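Fasciclin-1 (Drosophila melanogaster, PDB 1O70) acts as a neural cell adhesion molecule of insects, probably GPI-anchored to the cell membrane, of which this chain holds the third and fourth FAS1 domains. Local coordinates at residues A[82-87]-A[92-97]; A[202-207]-A[216-221]. One frame throughout, in Å; residues are numbered along the deposited sequence.

Interaction 1. Residues A[82-87]-A[92-97]; sequences IKDRLN and RQKNAN
Leu86 and Lys94 meet in a small, partly buried contact that packs the loop between strand 81-82 and helix 88-94 against the far end of that helix in the first FAS1 domain of this pair. The loop leaves an outermost strand of the domain's mixed sheet through an inverse gamma turn centred on Lys83, and Asn87 stands at the N-cap of the helix. One helix later the chain has come back alongside: Lys94, in the last turn, sets off toward the loop, and its aliphatic part does the touching. CD of Lys94 lies 3.9 Å from CD2 of Leu86, the two side chains crossing at about a right angle. Leu86 is buried, resting also on Val102 of strand 102-103, while its backbone N and O are hydrogen-bonded to Thr49 OG1 and His148 NE2, which fasten the loop to the sheet. Past the leucine, a bend at chi3 (68°) turns the end of the lysine toward Asp84. The opposite charges stay 4.4 Å apart between Asp84 OD2 and Lys94 NZ, too far for a salt bridge, although they should still attract. A water closes the gap: it donates to Asp84 OD2 at 2.8 Å and accepts from Lys94 NZ at 2.6 Å.

Interaction 2. Residues A[202-207]-A[216-221]; sequences KGWQKT and KKLFMA. With SO4 (sulfate ion), chain C.
Trp204 packs against Leu218 and Phe219 in a buried apolar contact between helix 201-210 and the end of helix 212-218 with the residue after it, in the second FAS1 domain of the pair. The aromatic part is a T-shaped pair. Phe219 directs its edge at the face of the indole, with its ring and the five-membered ring of Trp204 perpendicular (90°) and their centroids 5.9 Å apart. At the closest point, CZ of Phe219 stands over that face, 4.4 Å from CG of Trp204. The aliphatic contribution comes from Leu218, whose CD1 approaches CZ3 of the six-membered ring of Trp204 obliquely, at 3.5 Å. Leucine and phenylalanine, neighbours in sequence, thus engage different parts of one indole. With CG of Trp204 anti to its carbonyl carbon (chi1 -74°), the indole extends from helix 201-210 to meet them.

Hydrogen bonds also occur within the first helix and at its start. Gly203 O is gripped twice by Thr207, by N at 3.1 Å and by OG1 at 3.2 Å, the two donors coming from opposite faces of the carbonyl plane. At the beginning of the helix, Lys202 N gives an almost straight bond (175°) of 2.9 Å to O2 of a sulfate ion, probably acquired from the crystallisation liquor and also bonded by Arg200 NH2.

Around the contact, Met177 of helix 172-177 touches Trp204, Leu218 and Phe219 alike, and Thr174 of that helix takes up the indole N-H through its OG1. Pro306 also packs on Trp204, so that the indole of helix 201-210 lies among helix 172-177, the residues ending helix 212-218, and the chain leaving strand 298-303 of the domain's sheet.

From the N terminus, the chain first passes through interaction 1, where the loop after strand 81-82 and the end of helix 88-94 are drawn together across a short helical excursion. It then runs through the remaining strands of that domain's sheet before interaction 2 opens at 202-207, just after strand 193-199, and closes at 216-221 an excursion twice as long that joins two helices. The two contacts are therefore in series, neither nested nor crossed, and each belongs to its own FAS1 domain. The centres of interaction 1 and interaction 2 are 32 Å apart, and the two do not touch. Interaction 1 ties a helix to the loop that follows an edge strand; interaction 2 joins helix to helix.

Interaction 1. Residues A[82-87]-A[92-97]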
ATOM      1  N   ILE A  82      -3.023 -13.050  -9.580  1.00 33.47           N
ATOM      2  CA  ILE A  82      -1.591 -13.297  -9.482  1.00 34.84           C
ATOM      3  C   ILE A  82      -1.028 -14.158 -10.615  1.00 37.70           C
ATOM      4  O   ILE A  82      -1.426 -15.309 -10.796  1.00 36.75           O
ATOM      5  CB  ILE A  82      -1.272 -13.987  -8.147  1.00 34.56           C
ATOM      6  CG1 ILE A  82      -1.688 -13.070  -6.992  1.00 35.04           C
ATOM      7  CG2 ILE A  82       0.202 -14.342  -8.089  1.00 33.46           C
ATOM      8  CD1 ILE A  82      -1.882 -13.771  -5.692  1.00 33.56           C
ATOM      9  N   LYS A  83      -0.077 -13.601 -11.355  1.00 40.88           N
ATOM     10  CA  LYS A  83       0.536 -14.324 -12.460  1.00 44.68           C
ATOM     11  C   LYS A  83       1.507 -15.383 -11.932  1.00 46.45           C
ATOM     12  O   LYS A  83       2.709 -15.319 -12.189  1.00 47.58           O
ATOM     13  CB  LYS A  83       1.265 -13.333 -13.377  1.00 46.31           C
ATOM     14  CG  LYS A  83       0.319 -12.347 -14.057  1.00 48.46           C
ATOM     15  CD  LYS A  83       0.945 -10.980 -14.269  1.00 50.16           C
ATOM     16  CE  LYS A  83       2.095 -11.023 -15.256  1.00 51.58           C
ATOM     17  NZ  LYS A  83       2.786  -9.701 -15.358  1.00 50.54           N
ATOM     18  N   ASP A  84       0.977 -16.365 -11.202  1.00 46.98           N
ATOM     19  CA  ASP A  84       1.797 -17.427 -10.626  1.00 47.10           C
ATOM     20  C   ASP A  84       0.948 -18.471  -9.885  1.00 46.42           C
ATOM     21  O   ASP A  84      -0.234 -18.252  -9.627  1.00 45.75           O
ATOM     22  CB  ASP A  84       2.839 -16.786  -9.693  1.00 49.09           C
ATOM     23  CG  ASP A  84       3.699 -17.805  -8.960  1.00 50.32           C
ATOM     24  OD1 ASP A  84       4.029 -18.866  -9.536  1.00 51.34           O
ATOM     25  OD2 ASP A  84       4.072 -17.522  -7.804  1.00 51.84           O
ATOM     26  N   ARG A  85       1.549 -19.615  -9.574  1.00 45.86           N
ATOM     27  CA  ARG A  85       0.856 -20.679  -8.859  1.00 46.73           C
ATOM     28  C   ARG A  85       1.217 -20.522  -7.383  1.00 45.15           C
ATOM     29  O   ARG A  85       2.307 -20.912  -6.966  1.00 45.14           O
ATOM     30  CB  ARG A  85       1.337 -22.032  -9.364  1.00 49.67           C
ATOM     31  CG  ARG A  85       0.740 -23.207  -8.613  1.00 56.68           C
ATOM     32  CD  ARG A  85       1.562 -24.465  -8.853  1.00 61.59           C
ATOM     33  NE  ARG A  85       1.636 -24.753 -10.276  1.00 65.46           N
ATOM     34  CZ  ARG A  85       0.600 -25.178 -10.989  1.00 68.48           C
ATOM     35  NH1 ARG A  85      -0.574 -25.363 -10.396  1.00 67.36           N
ATOM     36  NH2 ARG A  85       0.732 -25.408 -12.294  1.00 69.12           N
ATOM     37  N   LEU A  86       0.310 -19.957  -6.590  1.00 42.87           N
ATOM     38  CA  LEU A  86       0.596 -19.727  -5.182  1.00 40.99           C
ATOM     39  C   LEU A  86      -0.381 -20.274  -4.158  1.00 39.66           C
ATOM     40  O   LEU A  86      -1.508 -19.787  -4.046  1.00 38.57           O
ATOM     41  CB  LEU A  86       0.738 -18.227  -4.915  1.00 41.28           C
ATOM     42  CG  LEU A  86       1.973 -17.479  -5.399  1.00 42.32           C
ATOM     43  CD1 LEU A  86       1.891 -16.017  -4.948  1.00 42.10           C
ATOM     44  CD2 LEU A  86       3.218 -18.134  -4.825  1.00 43.24           C
ATOM     45  N   ASN A  87       0.060 -21.268  -3.392  1.00 38.22           N
ATOM     46  CA  ASN A  87      -0.770 -21.825  -2.328  1.00 37.27           C
ATOM     47  C   ASN A  87      -0.127 -21.422  -1.005  1.00 36.24           C
ATOM     48  O   ASN A  87       0.997 -20.918  -0.989  1.00 34.01           O
ATOM     49  CB  ASN A  87      -0.854 -23.350  -2.439  1.00 37.62           C
ATOM     50  CG  ASN A  87       0.511 -24.024  -2.387  1.00 39.17           C
ATOM     51  OD1 ASN A  87       0.611 -25.242  -2.416  1.00 38.50           O
ATOM     52  ND2 ASN A  87       1.566 -23.228  -2.317  1.00 42.50           N
ATOM     53  N   ARG A  92       4.281 -19.115   2.322  1.00 47.75           N
ATOM     54  CA  ARG A  92       5.114 -19.188   3.527  1.00 50.08           C
ATOM     55  C   ARG A  92       6.586 -19.168   3.149  1.00 51.25           C
ATOM     56  O   ARG A  92       7.366 -18.384   3.684  1.00 51.07           O
ATOM     57  CB  ARG A  92       4.862 -20.481   4.303  1.00 51.48           C
ATOM     58  CG  ARG A  92       3.833 -20.382   5.398  1.00 53.27           C
ATOM     59  CD  ARG A  92       4.296 -21.156   6.636  1.00 53.67           C
ATOM     60  NE  ARG A  92       3.249 -21.221   7.653  1.00 52.73           N
ATOM     61  CZ  ARG A  92       2.147 -21.951   7.529  1.00 51.81           C
ATOM     62  NH1 ARG A  92       1.959 -22.683   6.439  1.00 51.07           N
ATOM     63  NH2 ARG A  92       1.229 -21.932   8.485  1.00 51.78           N
ATOM     64  N   GLN A  93       6.954 -20.055   2.229  1.00 51.83           N
ATOM     65  CA  GLN A  93       8.331 -20.177   1.771  1.00 54.24           C
ATOM     66  C   GLN A  93       8.904 -18.904   1.178  1.00 53.79           C
ATOM     67  O   GLN A  93      10.015 -18.504   1.517  1.00 54.02           O
ATOM     68  CB  GLN A  93       8.441 -21.293   0.740  1.00 55.87           C
ATOM     69  CG  GLN A  93       8.041 -22.647   1.276  1.00 61.62           C
ATOM     70  CD  GLN A  93       8.139 -23.736   0.227  1.00 64.17           C
ATOM     71  OE1 GLN A  93       9.195 -23.937  -0.373  1.00 65.03           O
ATOM     72  NE2 GLN A  93       7.036 -24.449   0.002  1.00 65.23           N
ATOM     73  N   LYS A  94       8.151 -18.276   0.282  1.00 52.84           N
ATOM     74  CA  LYS A  94       8.616 -17.059  -0.357  1.00 52.17           C
ATOM     75  C   LYS A  94       8.851 -15.918   0.630  1.00 50.92           C
ATOM     76  O   LYS A  94       9.670 -15.043   0.375  1.00 50.43           O
ATOM     77  CB  LYS A  94       7.629 -16.612  -1.433  1.00 52.35           C
ATOM     78  CG  LYS A  94       7.485 -17.596  -2.582  1.00 51.66           C
ATOM     79  CD  LYS A  94       6.779 -16.956  -3.768  1.00 51.65           C
ATOM     80  CE  LYS A  94       7.653 -15.884  -4.410  1.00 53.14           C
ATOM     81  NZ  LYS A  94       6.973 -15.171  -5.523  1.00 51.86           N
ATOM     82  N   ASN A  95       8.138 -15.925   1.753  1.00 49.91           N
ATOM     83  CA  ASN A  95       8.314 -14.872   2.739  1.00 50.30           C
ATOM     84  C   ASN A  95       9.280 -15.259   3.850  1.00 52.10           C
ATOM     85  O   ASN A  95       9.400 -14.547   4.848  1.00 53.06           O
ATOM     86  CB  ASN A  95       6.968 -14.467   3.357  1.00 46.15           C
ATOM     87  CG  ASN A  95       6.145 -13.586   2.438  1.00 45.21           C
ATOM     88  OD1 ASN A  95       6.675 -12.951   1.530  1.00 42.65           O
ATOM     89  ND2 ASN A  95       4.845 -13.530   2.683  1.00 46.08           N
ATOM     90  N   ALA A  96       9.982 -16.371   3.675  1.00 53.47           N
ATOM     91  CA  ALA A  96      10.918 -16.836   4.695  1.00 56.10           C
ATOM     92  C   ALA A  96      12.001 -15.811   5.020  1.00 58.24           C
ATOM     93  O   ALA A  96      12.088 -15.329   6.149  1.00 58.48           O
ATOM     94  CB  ALA A  96      11.559 -18.145   4.253  1.00 56.62           C
ATOM     95  N   ASN A  97      12.821 -15.477   4.029  1.00 59.78           N
ATOM     96  CA  ASN A  97      13.901 -14.517   4.223  1.00 61.52           C
ATOM     97  C   ASN A  97      13.369 -13.092   4.231  1.00 61.13           C
ATOM     98  O   ASN A  97      13.444 -12.389   5.244  1.00 61.58           O
ATOM     99  CB  ASN A  97      14.937 -14.687   3.115  1.00 64.31           C
ATOM    100  CG  ASN A  97      15.337 -16.144   2.921  1.00 67.82           C
ATOM    101  OD1 ASN A  97      15.559 -16.876   3.898  1.00 69.09           O
ATOM    102  ND2 ASN A  97      15.439 -16.574   1.662  1.00 67.79           N
TER
HETATM  103  O   HOH W   1       6.798 -17.198  -7.134  1.00 39.48           O

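Interaction 2. Residues A[202-207]-A[216-221]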
ATOM      1  N   LYS A 202      11.782  -0.576   9.046  1.00 26.46           N
ATOM      2  CA  LYS A 202      13.188  -0.821   8.689  1.00 26.91           C
ATOM      3  C   LYS A 202      13.910   0.518   8.470  1.00 26.62           C
ATOM      4  O   LYS A 202      15.090   0.664   8.801  1.00 26.02           O
ATOM      5  CB  LYS A 202      13.281  -1.667   7.417  1.00 26.11           C
ATOM      6  CG  LYS A 202      14.676  -2.232   7.145  1.00 29.79           C
ATOM      7  CD  LYS A 202      14.783  -2.858   5.751  1.00 33.22           C
ATOM      8  CE  LYS A 202      13.685  -3.897   5.469  1.00 35.17           C
ATOM      9  NZ  LYS A 202      13.759  -5.130   6.309  1.00 35.22           N
ATOM     10  N   GLY A 203      13.187   1.484   7.906  1.00 25.05           N
ATOM     11  CA  GLY A 203      13.751   2.798   7.676  1.00 23.68           C
ATOM     12  C   GLY A 203      14.119   3.485   8.981  1.00 24.55           C
ATOM     13  O   GLY A 203      15.232   3.999   9.100  1.00 25.47           O
ATOM     14  N   TRP A 204      13.212   3.515   9.959  1.00 24.67           N
ATOM     15  CA  TRP A 204      13.542   4.151  11.235  1.00 23.49           C
ATOM     16  C   TRP A 204      14.632   3.353  11.952  1.00 25.14           C
ATOM     17  O   TRP A 204      15.460   3.941  12.658  1.00 26.23           O
ATOM     18  CB  TRP A 204      12.314   4.281  12.147  1.00 21.38           C
ATOM     19  CG  TRP A 204      11.357   5.361  11.693  1.00 22.51           C
ATOM     20  CD1 TRP A 204      10.076   5.183  11.245  1.00 21.36           C
ATOM     21  CD2 TRP A 204      11.615   6.780  11.599  1.00 21.26           C
ATOM     22  NE1 TRP A 204       9.531   6.385  10.871  1.00 20.31           N
ATOM     23  CE2 TRP A 204      10.445   7.375  11.077  1.00 19.15           C
ATOM     24  CE3 TRP A 204      12.720   7.597  11.898  1.00 23.18           C
ATOM     25  CZ2 TRP A 204      10.338   8.753  10.855  1.00 20.84           C
ATOM     26  CZ3 TRP A 204      12.611   8.983  11.670  1.00 21.83           C
ATOM     27  CH2 TRP A 204      11.425   9.538  11.150  1.00 20.27           C
ATOM     28  N   GLN A 205      14.652   2.028  11.775  1.00 25.40           N
ATOM     29  CA  GLN A 205      15.678   1.210  12.434  1.00 25.05           C
ATOM     30  C   GLN A 205      17.036   1.599  11.882  1.00 25.18           C
ATOM     31  O   GLN A 205      18.020   1.663  12.610  1.00 25.35           O
ATOM     32  CB  GLN A 205      15.412  -0.285  12.206  1.00 25.30           C
ATOM     33  CG  GLN A 205      14.119  -0.775  12.845  1.00 29.07           C
ATOM     34  CD  GLN A 205      13.648  -2.118  12.304  1.00 31.49           C
ATOM     35  OE1 GLN A 205      12.470  -2.464  12.410  1.00 33.14           O
ATOM     36  NE2 GLN A 205      14.565  -2.881  11.720  1.00 33.16           N
ATOM     37  N   LYS A 206      17.083   1.870  10.583  1.00 25.17           N
ATOM     38  CA  LYS A 206      18.332   2.278   9.966  1.00 26.98           C
ATOM     39  C   LYS A 206      18.756   3.631  10.535  1.00 29.63           C
ATOM     40  O   LYS A 206      19.944   3.863  10.783  1.00 31.84           O
ATOM     41  CB  LYS A 206      18.165   2.385   8.463  1.00 26.99           C
ATOM     42  CG  LYS A 206      18.074   1.038   7.784  1.00 28.57           C
ATOM     43  CD  LYS A 206      17.831   1.215   6.302  1.00 27.57           C
ATOM     44  CE  LYS A 206      17.777  -0.123   5.584  1.00 29.00           C
ATOM     45  NZ  LYS A 206      17.484   0.055   4.124  1.00 30.06           N
ATOM     46  N   THR A 207      17.780   4.509  10.755  1.00 28.00           N
ATOM     47  CA  THR A 207      18.039   5.827  11.306  1.00 29.85           C
ATOM     48  C   THR A 207      18.573   5.693  12.732  1.00 32.72           C
ATOM     49  O   THR A 207      19.361   6.525  13.193  1.00 32.43           O
ATOM     50  CB  THR A 207      16.757   6.666  11.312  1.00 28.71           C
ATOM     51  OG1 THR A 207      16.317   6.852   9.965  1.00 27.72           O
ATOM     52  CG2 THR A 207      16.996   8.014  11.962  1.00 26.97           C
ATOM     53  N   LYS A 216      16.396   8.294  19.484  1.00 46.29           N
ATOM     54  CA  LYS A 216      15.755   8.138  20.784  1.00 47.83           C
ATOM     55  C   LYS A 216      14.885   9.356  21.075  1.00 47.23           C
ATOM     56  O   LYS A 216      13.834   9.229  21.700  1.00 46.52           O
ATOM     57  CB  LYS A 216      16.794   7.987  21.894  1.00 51.05           C
ATOM     58  CG  LYS A 216      16.175   7.835  23.270  1.00 55.71           C
ATOM     59  CD  LYS A 216      17.180   8.094  24.382  1.00 59.64           C
ATOM     60  CE  LYS A 216      16.502   8.072  25.751  1.00 61.38           C
ATOM     61  NZ  LYS A 216      17.449   8.455  26.838  1.00 63.48           N
ATOM     62  N   LYS A 217      15.324  10.526  20.610  1.00 46.24           N
ATOM     63  CA  LYS A 217      14.587  11.770  20.824  1.00 46.83           C
ATOM     64  C   LYS A 217      13.275  11.830  20.044  1.00 45.97           C
ATOM     65  O   LYS A 217      12.264  12.318  20.558  1.00 44.17           O
ATOM     66  CB  LYS A 217      15.438  12.991  20.436  1.00 49.09           C
ATOM     67  CG  LYS A 217      16.544  13.403  21.417  1.00 50.76           C
ATOM     68  CD  LYS A 217      17.178  14.731  20.947  1.00 53.05           C
ATOM     69  CE  LYS A 217      18.266  15.252  21.887  1.00 54.46           C
ATOM     70  NZ  LYS A 217      19.404  14.294  22.041  1.00 55.97           N
ATOM     71  N   LEU A 218      13.292  11.351  18.801  1.00 45.14           N
ATOM     72  CA  LEU A 218      12.099  11.372  17.963  1.00 43.02           C
ATOM     73  C   LEU A 218      10.976  10.573  18.607  1.00 42.97           C
ATOM     74  O   LEU A 218       9.800  10.835  18.354  1.00 41.89           O
ATOM     75  CB  LEU A 218      12.414  10.814  16.572  1.00 43.66           C
ATOM     76  CG  LEU A 218      13.334  11.690  15.712  1.00 44.52           C
ATOM     77  CD1 LEU A 218      13.660  10.973  14.413  1.00 42.58           C
ATOM     78  CD2 LEU A 218      12.660  13.037  15.428  1.00 45.17           C
ATOM     79  N   PHE A 219      11.337   9.600  19.438  1.00 41.71           N
ATOM     80  CA  PHE A 219      10.333   8.800  20.119  1.00 43.74           C
ATOM     81  C   PHE A 219      10.238   9.168  21.605  1.00 45.39           C
ATOM     82  O   PHE A 219      10.101   8.300  22.470  1.00 45.12           O
ATOM     83  CB  PHE A 219      10.617   7.298  19.956  1.00 42.22           C
ATOM     84  CG  PHE A 219      10.455   6.798  18.544  1.00 43.15           C
ATOM     85  CD1 PHE A 219      11.502   6.904  17.633  1.00 42.62           C
ATOM     86  CD2 PHE A 219       9.239   6.272  18.106  1.00 43.14           C
ATOM     87  CE1 PHE A 219      11.347   6.501  16.315  1.00 41.54           C
ATOM     88  CE2 PHE A 219       9.078   5.865  16.781  1.00 42.48           C
ATOM     89  CZ  PHE A 219      10.135   5.984  15.883  1.00 42.83           C
ATOM     90  N   MET A 220      10.322  10.466  21.894  1.00 48.09           N
ATOM     91  CA  MET A 220      10.216  10.977  23.265  1.00 50.16           C
ATOM     92  C   MET A 220       9.291  12.180  23.287  1.00 50.00           C
ATOM     93  O   MET A 220       9.398  13.072  22.444  1.00 50.27           O
ATOM     94  CB  MET A 220      11.586  11.386  23.811  1.00 51.22           C
ATOM     95  CG  MET A 220      12.328  10.267  24.505  1.00 54.42           C
ATOM     96  SD  MET A 220      14.029  10.716  24.838  1.00 59.10           S
ATOM     97  CE  MET A 220      13.868  11.348  26.508  1.00 59.78           C
ATOM     98  N   ALA A 221       8.383  12.199  24.256  1.00 50.90           N
ATOM     99  CA  ALA A 221       7.429  13.295  24.383  1.00 51.93           C
ATOM    100  C   ALA A 221       8.138  14.633  24.537  1.00 52.68           C
ATOM    101  O   ALA A 221       7.660  15.651  24.047  1.00 52.88           O
ATOM    102  CB  ALA A 221       6.506  13.052  25.569  1.00 52.15           C
TER
HETATM  103  S   SO4 C1626       9.527  -3.505   7.992  1.00 39.08           S
HETATM  104  O1  SO4 C1626       8.135  -3.658   8.401  1.00 43.20           O
HETATM  105  O2  SO4 C1626       9.758  -2.104   7.602  1.00 38.96           O
HETATM  106  O3  SO4 C1626      10.435  -3.848   9.096  1.00 39.30           O
HETATM  107  O4  SO4 C1626       9.784  -4.392   6.841  1.00 44.77           O